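Local atomic coordinates of sugar ABC transporter (Agrobacterium radiobacter, PDB entry 4RXT), a protein that binds arabinose in the cleft between its two lobes and probably serves as the solute-binding component of an ABC sugar importer. Residues Met204-Gly209 and Asp227-Thr232; Gly234-Gly239 and Asn278-Ala283; Asp134-Thr139 and Asn182-Leu187. One frame throughout, in Å; residues are numbered along the deposited sequence.

Contact 1: residues Met204-Gly209 and Asp227-Thr232; sequences MAQGVG and DSDDKT. With ARA (alpha-L-arabinopyranose), chain B.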
ATOM      1  N   MET A 204      -4.722   2.932  -7.651  1.00  9.92           N
ATOM      2  CA  MET A 204      -5.897   2.358  -8.272  1.00 11.10           C
ATOM      3  C   MET A 204      -7.210   2.895  -7.703  1.00 11.61           C
ATOM      4  O   MET A 204      -8.189   3.100  -8.449  1.00 11.67           O
ATOM      5  CB  MET A 204      -5.862   0.818  -8.224  1.00 10.65           C
ATOM      6  CG  MET A 204      -4.766   0.157  -9.055  1.00 12.60           C
ATOM      7  SD  MET A 204      -4.848   0.494 -10.868  1.00  7.88           S
ATOM      8  CE  MET A 204      -3.783   1.946 -11.014  1.00 12.51           C
ATOM      9  N   ALA A 205      -7.243   3.146  -6.406  1.00 10.68           N
ATOM     10  CA  ALA A 205      -8.427   3.821  -5.837  1.00 11.43           C
ATOM     11  C   ALA A 205      -8.714   5.196  -6.473  1.00 12.13           C
ATOM     12  O   ALA A 205      -9.853   5.529  -6.750  1.00 11.09           O
ATOM     13  CB  ALA A 205      -8.268   3.965  -4.341  1.00 12.14           C
ATOM     14  N   GLN A 206      -7.665   5.957  -6.706  1.00 10.93           N
ATOM     15  CA  GLN A 206      -7.818   7.266  -7.383  1.00 10.93           C
ATOM     16  C   GLN A 206      -8.434   7.079  -8.750  1.00 12.22           C
ATOM     17  O   GLN A 206      -9.402   7.730  -9.091  1.00 12.37           O
ATOM     18  CB  GLN A 206      -6.452   7.947  -7.529  1.00 12.98           C
ATOM     19  CG  GLN A 206      -5.796   8.390  -6.222  1.00 15.33           C
ATOM     20  CD  GLN A 206      -4.311   8.715  -6.376  1.00 14.09           C
ATOM     21  OE1 GLN A 206      -3.633   8.272  -7.324  1.00 21.24           O
ATOM     22  NE2 GLN A 206      -3.803   9.521  -5.466  1.00 18.74           N
ATOM     23  N   GLY A 207      -7.822   6.251  -9.572  1.00 12.37           N
ATOM     24  CA  GLY A 207      -8.288   6.038 -10.936  1.00 11.76           C
ATOM     25  C   GLY A 207      -9.645   5.381 -11.086  1.00 11.28           C
ATOM     26  O   GLY A 207     -10.487   5.810 -11.879  1.00 11.55           O
ATOM     27  N   VAL A 208      -9.869   4.314 -10.322  1.00 10.53           N
ATOM     28  CA  VAL A 208     -11.158   3.618 -10.362  1.00 12.45           C
ATOM     29  C   VAL A 208     -12.280   4.505  -9.788  1.00 13.64           C
ATOM     30  O   VAL A 208     -13.381   4.600 -10.364  1.00 11.86           O
ATOM     31  CB  VAL A 208     -11.080   2.283  -9.596  1.00 11.50           C
ATOM     32  CG1 VAL A 208     -12.453   1.625  -9.445  1.00 16.67           C
ATOM     33  CG2 VAL A 208     -10.117   1.377 -10.328  1.00 12.11           C
ATOM     34  N   GLY A 209     -12.004   5.157  -8.665  1.00 10.99           N
ATOM     35  CA  GLY A 209     -12.961   6.072  -8.093  1.00 11.00           C
ATOM     36  C   GLY A 209     -13.326   7.152  -9.090  1.00 11.70           C
ATOM     37  O   GLY A 209     -14.521   7.513  -9.211  1.00 11.52           O
ATOM     38  N   ASP A 227      -6.052   2.999   1.188  1.00 12.42           N
ATOM     39  CA  ASP A 227      -5.314   4.202   1.514  1.00 12.65           C
ATOM     40  C   ASP A 227      -6.220   5.430   1.473  1.00 15.44           C
ATOM     41  O   ASP A 227      -7.432   5.323   1.405  1.00 18.59           O
ATOM     42  CB  ASP A 227      -4.082   4.351   0.591  1.00 14.04           C
ATOM     43  CG  ASP A 227      -3.208   3.098   0.602  1.00 12.37           C
ATOM     44  OD1 ASP A 227      -2.936   2.568   1.727  1.00 13.95           O
ATOM     45  OD2 ASP A 227      -2.825   2.674  -0.509  1.00 13.58           O
ATOM     46  N   SER A 228      -5.607   6.592   1.542  1.00 17.00           N
ATOM     47  CA  SER A 228      -6.363   7.818   1.653  1.00 17.50           C
ATOM     48  C   SER A 228      -5.579   8.952   1.070  1.00 17.11           C
ATOM     49  O   SER A 228      -4.365   9.009   1.174  1.00 17.09           O
ATOM     50  CB  SER A 228      -6.740   8.145   3.109  1.00 22.74           C
ATOM     51  OG  SER A 228      -5.590   8.421   3.913  1.00 23.22           O
ATOM     52  N   ASP A 229      -6.328   9.883   0.488  1.00 15.93           N
ATOM     53  CA  ASP A 229      -5.823  11.205   0.077  1.00 15.26           C
ATOM     54  C   ASP A 229      -7.075  12.082  -0.094  1.00 14.36           C
ATOM     55  O   ASP A 229      -8.174  11.602   0.056  1.00 16.34           O
ATOM     56  CB  ASP A 229      -4.887  11.143  -1.156  1.00 16.81           C
ATOM     57  CG  ASP A 229      -5.591  10.857  -2.469  1.00 18.52           C
ATOM     58  OD1 ASP A 229      -6.779  10.447  -2.535  1.00 15.22           O
ATOM     59  OD2 ASP A 229      -4.910  11.070  -3.492  1.00 21.37           O
ATOM     60  N   ASP A 230      -6.886  13.364  -0.433  1.00 16.61           N
ATOM     61  CA  ASP A 230      -8.007  14.305  -0.615  1.00 18.74           C
ATOM     62  C   ASP A 230      -9.009  13.758  -1.632  1.00 17.90           C
ATOM     63  O   ASP A 230     -10.197  13.747  -1.415  1.00 17.63           O
ATOM     64  CB  ASP A 230      -7.473  15.672  -1.098  1.00 26.65           C
ATOM     65  CG  ASP A 230      -6.982  16.558   0.047  1.00 40.30           C
ATOM     66  OD1 ASP A 230      -7.060  16.132   1.231  1.00 73.55           O
ATOM     67  OD2 ASP A 230      -6.539  17.709  -0.231  1.00 85.19           O
ATOM     68  N   LYS A 231      -8.506  13.276  -2.752  1.00 13.86           N
ATOM     69  CA  LYS A 231      -9.370  12.812  -3.817  1.00 16.50           C
ATOM     70  C   LYS A 231     -10.196  11.592  -3.384  1.00 17.91           C
ATOM     71  O   LYS A 231     -11.427  11.559  -3.587  1.00 15.18           O
ATOM     72  CB  LYS A 231      -8.531  12.491  -5.030  1.00 19.99           C
ATOM     73  CG  LYS A 231      -9.321  11.941  -6.188  1.00 21.35           C
ATOM     74  CD  LYS A 231      -8.505  12.042  -7.478  1.00 39.68           C
ATOM     75  CE  LYS A 231      -8.349  10.704  -8.150  1.00 53.29           C
ATOM     76  NZ  LYS A 231      -7.060  10.712  -8.892  1.00 73.02           N
ATOM     77  N   THR A 232      -9.507  10.569  -2.856  1.00 14.08           N
ATOM     78  CA  THR A 232     -10.218   9.337  -2.479  1.00 15.00           C
ATOM     79  C   THR A 232     -11.166   9.558  -1.292  1.00 12.83           C
ATOM     80  O   THR A 232     -12.226   8.923  -1.220  1.00 13.20           O
ATOM     81  CB  THR A 232      -9.286   8.185  -2.203  1.00 14.56           C
ATOM     82  OG1 THR A 232      -8.325   8.548  -1.212  1.00 14.44           O
ATOM     83  CG2 THR A 232      -8.647   7.755  -3.515  1.00 17.65           C
TER
HETATM   84  C1  ARA B 401       0.146   1.461  -0.862  1.00 14.51           C
HETATM   85  C2  ARA B 401       0.910   0.128  -0.749  1.00 21.84           C
HETATM   86  C3  ARA B 401       2.259   0.260  -1.434  1.00 26.15           C
HETATM   87  C4  ARA B 401       2.115   0.799  -2.869  1.00 25.71           C
HETATM   88  C5  ARA B 401       0.780   1.370  -3.103  1.00 17.84           C
HETATM   89  O1  ARA B 401      -1.122   0.837  -0.699  1.00 15.13           O
HETATM   90  O2  ARA B 401       1.133  -0.218   0.631  1.00 15.75           O
HETATM   91  O3  ARA B 401       2.932  -1.007  -1.349  1.00 21.89           O
HETATM   92  O4  ARA B 401       2.119  -0.234  -3.856  1.00 34.06           O
HETATM   93  O5  ARA B 401       0.282   2.220  -2.056  1.00 22.23           O
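Gln206 on helix 202-214 meets Asp229, the N-cap residue of helix 230-238, where the N-terminal end of helix 230-238 touches helix 202-214, next to the sugar site in one lobe of this periplasmic binding protein fold. The polar link is a hydrogen bond from Gln206 NE2 to Asp229 OD2, 2.7 Å long with an N-H...O angle of 154°. OD2 lies close to the plane of the amide, but the donor comes in from above the carboxylate plane; the two flat groups are turned 32° from each other.

Packing contacts lie beside this bond. Lys231 runs across the glutamine at about a right angle: its CG stands anti to its own backbone N (chi1 178°), the chain bends at chi3, and Lys231 CE comes 3.4 Å from Gln206 CB and 3.3 Å from Gln206 O. Deeper in, Thr232 CG2 touches Ala205 CB at 3.9 Å and also rests near the backbone N of Gln206.

The ligand is held at the start of the 227-232 segment. Asp227 OD2 accepts from O1 of the arabinopyranose at 2.5 Å, and OD1 is bonded to Gln247, another residue of the pocket, which, with the sugar, would help set how the carboxylate is turned.

Helix capping uses the other oxygen of Asp229: OD1 takes the backbone N of Thr232 at 2.7 Å and Thr232 OG1 at 2.8 Å, the two donors arriving from opposite faces of the carboxylate.

Contact 2: residues Gly234-Gly239 and Asn278-Ala283; sequences GFLKSG and NLVTKA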
ATOM      1  N   GLY A 234     -12.714  12.364  -0.804  1.00 15.27           N
ATOM      2  CA  GLY A 234     -13.842  13.015  -1.491  1.00 18.02           C
ATOM      3  C   GLY A 234     -14.801  12.002  -2.106  1.00 14.70           C
ATOM      4  O   GLY A 234     -16.027  12.117  -1.994  1.00 15.32           O
ATOM      5  N   PHE A 235     -14.227  10.959  -2.707  1.00 14.08           N
ATOM      6  CA  PHE A 235     -15.030   9.895  -3.329  1.00 13.25           C
ATOM      7  C   PHE A 235     -15.765   9.067  -2.266  1.00 12.57           C
ATOM      8  O   PHE A 235     -16.885   8.599  -2.496  1.00 12.42           O
ATOM      9  CB  PHE A 235     -14.136   8.930  -4.148  1.00 13.07           C
ATOM     10  CG  PHE A 235     -13.509   9.552  -5.396  1.00 15.06           C
ATOM     11  CD1 PHE A 235     -14.144  10.582  -6.093  1.00 16.86           C
ATOM     12  CD2 PHE A 235     -12.323   9.088  -5.861  1.00 15.19           C
ATOM     13  CE1 PHE A 235     -13.567  11.155  -7.212  1.00 17.55           C
ATOM     14  CE2 PHE A 235     -11.750   9.617  -6.988  1.00 17.15           C
ATOM     15  CZ  PHE A 235     -12.356  10.649  -7.681  1.00 16.34           C
ATOM     16  N   LEU A 236     -15.136   8.876  -1.109  1.00 13.09           N
ATOM     17  CA  LEU A 236     -15.812   8.172  -0.010  1.00 13.27           C
ATOM     18  C   LEU A 236     -17.074   8.941   0.460  1.00 15.92           C
ATOM     19  O   LEU A 236     -18.158   8.403   0.649  1.00 17.37           O
ATOM     20  CB  LEU A 236     -14.834   7.955   1.134  1.00 18.17           C
ATOM     21  CG  LEU A 236     -15.336   7.034   2.242  1.00 17.24           C
ATOM     22  CD1 LEU A 236     -15.528   5.636   1.685  1.00 18.28           C
ATOM     23  CD2 LEU A 236     -14.350   6.978   3.395  1.00 17.97           C
ATOM     24  N   LYS A 237     -16.942  10.248   0.526  1.00 13.50           N
ATOM     25  CA  LYS A 237     -18.057  11.065   0.963  1.00 18.31           C
ATOM     26  C   LYS A 237     -19.125  11.180  -0.119  1.00 18.54           C
ATOM     27  O   LYS A 237     -20.330  11.218   0.186  1.00 19.98           O
ATOM     28  CB  LYS A 237     -17.523  12.415   1.349  1.00 17.09           C
ATOM     29  CG  LYS A 237     -16.768  12.335   2.646  1.00 19.14           C
ATOM     30  CD  LYS A 237     -16.497  13.692   3.230  1.00 28.66           C
ATOM     31  CE  LYS A 237     -15.473  14.479   2.433  1.00 37.69           C
ATOM     32  NZ  LYS A 237     -14.784  15.476   3.305  1.00 33.61           N
ATOM     33  N   SER A 238     -18.683  11.254  -1.376  1.00 19.21           N
ATOM     34  CA  SER A 238     -19.609  11.448  -2.491  1.00 21.11           C
ATOM     35  C   SER A 238     -20.354  10.155  -2.815  1.00 25.90           C
ATOM     36  O   SER A 238     -21.408  10.189  -3.455  1.00 25.24           O
ATOM     37  CB  SER A 238     -18.898  11.949  -3.748  1.00 20.14           C
ATOM     38  OG  SER A 238     -18.210  10.893  -4.432  1.00 25.46           O
ATOM     39  N   GLY A 239     -19.778   9.021  -2.394  1.00 20.09           N
ATOM     40  CA  GLY A 239     -20.321   7.704  -2.662  1.00 19.97           C
ATOM     41  C   GLY A 239     -19.674   6.990  -3.831  1.00 17.45           C
ATOM     42  O   GLY A 239     -19.998   5.846  -4.104  1.00 22.07           O
ATOM     43  N   ASN A 278      -7.543  -0.836   8.758  1.00 13.13           N
ATOM     44  CA  ASN A 278      -8.935  -0.547   9.090  1.00 13.46           C
ATOM     45  C   ASN A 278      -9.742  -0.201   7.852  1.00 14.00           C
ATOM     46  O   ASN A 278      -9.330   0.668   7.048  1.00 13.49           O
ATOM     47  CB  ASN A 278      -9.054   0.628  10.087  1.00 15.59           C
ATOM     48  CG  ASN A 278      -8.521   0.273  11.481  1.00 20.82           C
ATOM     49  OD1 ASN A 278      -9.256  -0.222  12.349  1.00 21.70           O
ATOM     50  ND2 ASN A 278      -7.230   0.501  11.687  1.00 18.20           N
ATOM     51  N   LEU A 279     -10.877  -0.882   7.707  1.00 12.46           N
ATOM     52  CA  LEU A 279     -11.850  -0.511   6.678  1.00 12.78           C
ATOM     53  C   LEU A 279     -12.574   0.761   7.104  1.00 12.83           C
ATOM     54  O   LEU A 279     -13.281   0.804   8.101  1.00 15.14           O
ATOM     55  CB  LEU A 279     -12.836  -1.640   6.422  1.00 14.97           C
ATOM     56  CG  LEU A 279     -13.828  -1.327   5.294  1.00 14.94           C
ATOM     57  CD1 LEU A 279     -13.154  -1.193   3.931  1.00 19.12           C
ATOM     58  CD2 LEU A 279     -14.960  -2.331   5.286  1.00 18.37           C
ATOM     59  N   VAL A 280     -12.405   1.770   6.262  1.00 11.43           N
ATOM     60  CA  VAL A 280     -12.991   3.083   6.512  1.00 11.99           C
ATOM     61  C   VAL A 280     -14.134   3.304   5.555  1.00 12.58           C
ATOM     62  O   VAL A 280     -13.974   3.126   4.339  1.00 12.96           O
ATOM     63  CB  VAL A 280     -11.934   4.177   6.357  1.00 14.77           C
ATOM     64  CG1 VAL A 280     -12.555   5.571   6.539  1.00 13.68           C
ATOM     65  CG2 VAL A 280     -10.820   3.951   7.356  1.00 16.76           C
ATOM     66  N   THR A 281     -15.284   3.716   6.121  1.00 16.52           N
ATOM     67  CA  THR A 281     -16.487   4.009   5.359  1.00 17.49           C
ATOM     68  C   THR A 281     -17.038   5.350   5.814  1.00 18.69           C
ATOM     69  O   THR A 281     -16.524   5.942   6.749  1.00 18.04           O
ATOM     70  CB  THR A 281     -17.570   2.958   5.595  1.00 18.99           C
ATOM     71  OG1 THR A 281     -18.016   3.061   6.953  1.00 21.83           O
ATOM     72  CG2 THR A 281     -17.056   1.569   5.245  1.00 18.38           C
ATOM     73  N   LYS A 282     -18.098   5.815   5.154  1.00 18.15           N
ATOM     74  CA  LYS A 282     -18.850   6.992   5.657  1.00 20.57           C
ATOM     75  C   LYS A 282     -19.266   6.846   7.114  1.00 18.63           C
ATOM     76  O   LYS A 282     -19.191   7.776   7.878  1.00 30.39           O
ATOM     77  CB  LYS A 282     -20.095   7.224   4.810  1.00 23.33           C
ATOM     78  CG  LYS A 282     -19.772   7.874   3.494  1.00 24.69           C
ATOM     79  CD  LYS A 282     -21.031   8.318   2.759  1.00 35.05           C
ATOM     80  CE  LYS A 282     -22.157   7.295   2.828  1.00 29.42           C
ATOM     81  NZ  LYS A 282     -23.277   7.644   1.894  1.00 33.35           N
ATOM     82  N   ALA A 283     -19.657   5.631   7.473  1.00 21.14           N
ATOM     83  CA  ALA A 283     -20.171   5.322   8.809  1.00 25.26           C
ATOM     84  C   ALA A 283     -19.116   5.474   9.926  1.00 22.95           C
ATOM     85  O   ALA A 283     -19.467   5.739  11.119  1.00 26.50           O
ATOM     86  CB  ALA A 283     -20.745   3.906   8.801  1.00 34.86           C
TER
HETATM   87  O   HOH W   1     -22.280   8.889  -0.371  1.00 32.27           O
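Leu236, on the last turn of helix 230-238, packs against strand 278-280, the antiparallel edge strand of the mixed sheet in the lobe that holds Asp227. Its side chain lies over Val280 and Thr281. CG is anti to the backbone N (chi1 -170°), which carries both methyls toward the 278-283 segment: Leu236 CD2 lies 3.9 Å from Val280 CG1, the two side chains crossing at about a right angle, while Leu236 CD1 sits 4.0 Å from Val280 O.

Lys282 continues the contact. Its aliphatic part lies along the helix end, with Lys282 CG 3.3 Å from Leu236 O and Lys282 CD 3.9 Å from Lys237 O, so methylenes rather than the amine face these carbonyls. The chain bends at chi3, and the ammonium reaches the helix through water: Lys282 NZ donates to water 1 at 2.8 Å, which in turn gives a proton to Lys237 O at 3.1 Å. A positive charge held near carbonyls at the C-terminal end of a helix probably interacts favourably with its dipole.

Right there Gly239 leaves the helix with positive phi (99°), a backbone conformation that glycine adopts readily. Behind the apolar patch, Val280 also touches Met285 and Ile290 of the C-terminal region, and its backbone pairs with Leu244 on strand 243-246. A helix covering one face of a central sheet in this way is the layered alpha/beta architecture of periplasmic binding protein lobes.

Contact 3: residues Asp134-Thr139 and Asn182-Leu187; sequences DVVIIT and NIMTDL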
ATOM      1  N   ASP A 134     -21.131 -10.022 -10.229  1.00 13.72           N
ATOM      2  CA  ASP A 134     -19.811 -10.026 -10.851  1.00 14.17           C
ATOM      3  C   ASP A 134     -18.929  -8.949 -10.281  1.00 12.42           C
ATOM      4  O   ASP A 134     -19.336  -7.813 -10.121  1.00 12.94           O
ATOM      5  CB  ASP A 134     -19.890  -9.843 -12.363  1.00 15.44           C
ATOM      6  CG  ASP A 134     -20.570 -11.002 -13.066  1.00 18.00           C
ATOM      7  OD1 ASP A 134     -20.868 -12.006 -12.394  1.00 21.23           O
ATOM      8  OD2 ASP A 134     -20.750 -10.907 -14.306  1.00 18.82           O
ATOM      9  N   VAL A 135     -17.720  -9.340  -9.906  1.00 11.67           N
ATOM     10  CA  VAL A 135     -16.766  -8.400  -9.337  1.00 11.32           C
ATOM     11  C   VAL A 135     -15.428  -8.505 -10.048  1.00 10.66           C
ATOM     12  O   VAL A 135     -15.135  -9.500 -10.726  1.00 13.28           O
ATOM     13  CB  VAL A 135     -16.601  -8.612  -7.814  1.00 12.76           C
ATOM     14  CG1 VAL A 135     -17.966  -8.469  -7.153  1.00 14.10           C
ATOM     15  CG2 VAL A 135     -15.893  -9.929  -7.444  1.00 16.40           C
ATOM     16  N   VAL A 136     -14.612  -7.466  -9.868  1.00 10.39           N
ATOM     17  CA  VAL A 136     -13.294  -7.375 -10.465  1.00 11.44           C
ATOM     18  C   VAL A 136     -12.262  -6.896  -9.447  1.00 10.94           C
ATOM     19  O   VAL A 136     -12.601  -6.273  -8.463  1.00 11.23           O
ATOM     20  CB  VAL A 136     -13.274  -6.471 -11.732  1.00 13.17           C
ATOM     21  CG1 VAL A 136     -14.281  -6.974 -12.750  1.00 13.90           C
ATOM     22  CG2 VAL A 136     -13.533  -5.021 -11.436  1.00 15.68           C
ATOM     23  N   ILE A 137     -11.007  -7.256  -9.687  1.00 10.04           N
ATOM     24  CA  ILE A 137      -9.895  -6.748  -8.955  1.00 12.39           C
ATOM     25  C   ILE A 137      -8.941  -6.065  -9.941  1.00 11.49           C
ATOM     26  O   ILE A 137      -8.671  -6.548 -11.032  1.00 11.28           O
ATOM     27  CB  ILE A 137      -9.183  -7.830  -8.082  1.00 13.77           C
ATOM     28  CG1 ILE A 137      -7.969  -7.252  -7.364  1.00 13.89           C
ATOM     29  CG2 ILE A 137      -8.806  -9.044  -8.900  1.00 14.81           C
ATOM     30  CD1 ILE A 137      -7.341  -8.153  -6.316  1.00 16.39           C
ATOM     31  N   ILE A 138      -8.459  -4.897  -9.522  1.00 10.80           N
ATOM     32  CA  ILE A 138      -7.506  -4.131 -10.296  1.00 10.27           C
ATOM     33  C   ILE A 138      -6.318  -3.781  -9.392  1.00 10.93           C
ATOM     34  O   ILE A 138      -6.490  -3.163  -8.317  1.00 13.48           O
ATOM     35  CB  ILE A 138      -8.128  -2.847 -10.910  1.00 15.26           C
ATOM     36  CG1 ILE A 138      -9.414  -3.167 -11.679  1.00 14.52           C
ATOM     37  CG2 ILE A 138      -7.090  -2.121 -11.787  1.00 18.42           C
ATOM     38  CD1 ILE A 138     -10.216  -1.942 -12.050  1.00 18.23           C
ATOM     39  N   THR A 139      -5.142  -4.178  -9.860  1.00 10.69           N
ATOM     40  CA  THR A 139      -3.856  -4.109  -9.167  1.00 11.31           C
ATOM     41  C   THR A 139      -2.904  -3.172  -9.920  1.00 11.46           C
ATOM     42  O   THR A 139      -2.787  -3.226 -11.137  1.00 12.86           O
ATOM     43  CB  THR A 139      -3.247  -5.530  -8.989  1.00 12.59           C
ATOM     44  OG1 THR A 139      -4.182  -6.332  -8.267  1.00 14.64           O
ATOM     45  CG2 THR A 139      -1.932  -5.479  -8.252  1.00 15.24           C
ATOM     46  N   ASN A 182      -8.979   3.987 -17.168  1.00 10.99           N
ATOM     47  CA  ASN A 182      -9.257   3.385 -18.456  1.00 10.27           C
ATOM     48  C   ASN A 182      -9.629   1.903 -18.350  1.00 10.48           C
ATOM     49  O   ASN A 182     -10.570   1.487 -18.986  1.00 14.30           O
ATOM     50  CB  ASN A 182      -8.067   3.577 -19.400  1.00 12.15           C
ATOM     51  CG  ASN A 182      -7.855   5.014 -19.864  1.00 19.24           C
ATOM     52  OD1 ASN A 182      -8.732   5.863 -19.822  1.00 20.62           O
ATOM     53  ND2 ASN A 182      -6.643   5.261 -20.346  1.00 19.15           N
ATOM     54  N   ILE A 183      -8.927   1.155 -17.505  1.00 12.78           N
ATOM     55  CA  ILE A 183      -9.259  -0.262 -17.294  1.00 14.20           C
ATOM     56  C   ILE A 183     -10.692  -0.352 -16.762  1.00 13.00           C
ATOM     57  O   ILE A 183     -11.481  -1.141 -17.239  1.00 13.92           O
ATOM     58  CB  ILE A 183      -8.309  -0.897 -16.310  1.00 14.26           C
ATOM     59  CG1 ILE A 183      -6.941  -1.105 -16.959  1.00 17.29           C
ATOM     60  CG2 ILE A 183      -8.818  -2.278 -15.920  1.00 16.90           C
ATOM     61  CD1 ILE A 183      -5.836  -1.414 -15.982  1.00 21.32           C
ATOM     62  N   MET A 184     -11.036   0.492 -15.772  1.00 13.15           N
ATOM     63  CA  MET A 184     -12.360   0.409 -15.174  1.00 15.23           C
ATOM     64  C   MET A 184     -13.453   0.695 -16.203  1.00 12.92           C
ATOM     65  O   MET A 184     -14.451  -0.051 -16.300  1.00 12.40           O
ATOM     66  CB  MET A 184     -12.488   1.351 -13.956  1.00 15.72           C
ATOM     67  CG  MET A 184     -13.829   1.266 -13.240  1.00 20.28           C
ATOM     68  SD  MET A 184     -14.126  -0.237 -12.272  1.00 16.84           S
ATOM     69  CE  MET A 184     -14.175  -1.632 -13.343  1.00 31.88           C
ATOM     70  N   THR A 185     -13.236   1.739 -17.005  1.00 14.17           N
ATOM     71  CA  THR A 185     -14.204   2.136 -18.026  1.00 14.14           C
ATOM     72  C   THR A 185     -14.351   1.010 -19.083  1.00 15.23           C
ATOM     73  O   THR A 185     -15.469   0.687 -19.515  1.00 17.52           O
ATOM     74  CB  THR A 185     -13.779   3.482 -18.669  1.00 18.48           C
ATOM     75  OG1 THR A 185     -13.656   4.501 -17.647  1.00 21.97           O
ATOM     76  CG2 THR A 185     -14.849   3.947 -19.606  1.00 25.39           C
ATOM     77  N   ASP A 186     -13.212   0.405 -19.447  1.00 16.47           N
ATOM     78  CA  ASP A 186     -13.195  -0.681 -20.441  1.00 21.06           C
ATOM     79  C   ASP A 186     -13.952  -1.891 -19.921  1.00 16.22           C
ATOM     80  O   ASP A 186     -14.785  -2.470 -20.622  1.00 23.08           O
ATOM     81  CB  ASP A 186     -11.763  -1.147 -20.800  1.00 25.48           C
ATOM     82  CG  ASP A 186     -10.945  -0.107 -21.599  1.00 36.06           C
ATOM     83  OD1 ASP A 186     -11.479   0.962 -21.984  1.00 30.09           O
ATOM     84  OD2 ASP A 186      -9.738  -0.375 -21.860  1.00 41.15           O
ATOM     85  N   LEU A 187     -13.679  -2.225 -18.673  1.00 14.29           N
ATOM     86  CA  LEU A 187     -14.245  -3.417 -18.029  1.00 15.33           C
ATOM     87  C   LEU A 187     -15.744  -3.339 -17.954  1.00 14.69           C
ATOM     88  O   LEU A 187     -16.461  -4.255 -18.289  1.00 17.29           O
ATOM     89  CB  LEU A 187     -13.662  -3.655 -16.612  1.00 16.90           C
ATOM     90  CG  LEU A 187     -12.247  -4.242 -16.492  1.00 19.60           C
ATOM     91  CD1 LEU A 187     -11.793  -4.323 -15.037  1.00 19.37           C
ATOM     92  CD2 LEU A 187     -12.129  -5.588 -17.193  1.00 21.82           C
TER
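Ile138 and Val136, both pointing from strand 133-139 toward helix 177-190, meet Ile183, Met184 and Leu187 in a wholly apolar contact. Leu187 touches both strand residues: Leu187 CD1 is 4.1 Å from Val136 CG2 and likewise 4.1 Å from Ile138 CD1, reaching each of them tip to tip. Ile183 behaves differently. It slides past Ile138 in the opposite sense, Ile183 CG2 coming within 4.1 Å of Ile138 CD1. The terminal methyl of Met184 comes in from the flank. Two successive bends, at chi2 (72°) and chi3 (-64°), fold its chain so that Met184 CE lies 3.9 Å from Val136 CG2 and 4.2 Å from Ile138 CD1.

The segments run nearly antiparallel, at 159°, with their axes 10.3 Å apart. This is the helix of a beta-alpha-beta crossover: helix 177-190 joins strand 165-172 to strand 194-199 and passes over strand 133-139, which lies between them in the parallel part of the sheet. Ile183, with Met184 and Leu187 one and four residues further on, lies on the sheet-facing side of the helix.

Farther out, backbone bonds of Val136 with Gly196 and Phe198, and of Val135 with Lys166 and Val168, fix the strand between its two neighbours. Strand 194-199 also supplies Val197, which touches both Val136 and Met184, while Ala211 of helix 202-214 also touches Met184.

Overall arrangement
Along the chain contact 3 closes before contact 1 opens, and contact 1 before contact 2; all three belong to one lobe, built round the mixed sheet. Helix 230-238 serves contacts 1 and 2, whose centres are about 11 Å apart and whose atoms meet where Phe235 CE2 lies 3.6 Å from Gly209 C. Helix 202-214 joins contact 1 to contact 3, whose centre is about 15 Å away, through Met204 and Val208 against Ile138. Contacts 2 and 3, with centres about 20 Å apart, do not touch, but both reach the same sheet. The three thus form a continuous row of packing across the lobe, with contact 1 in the middle holding sugar-binding Asp227.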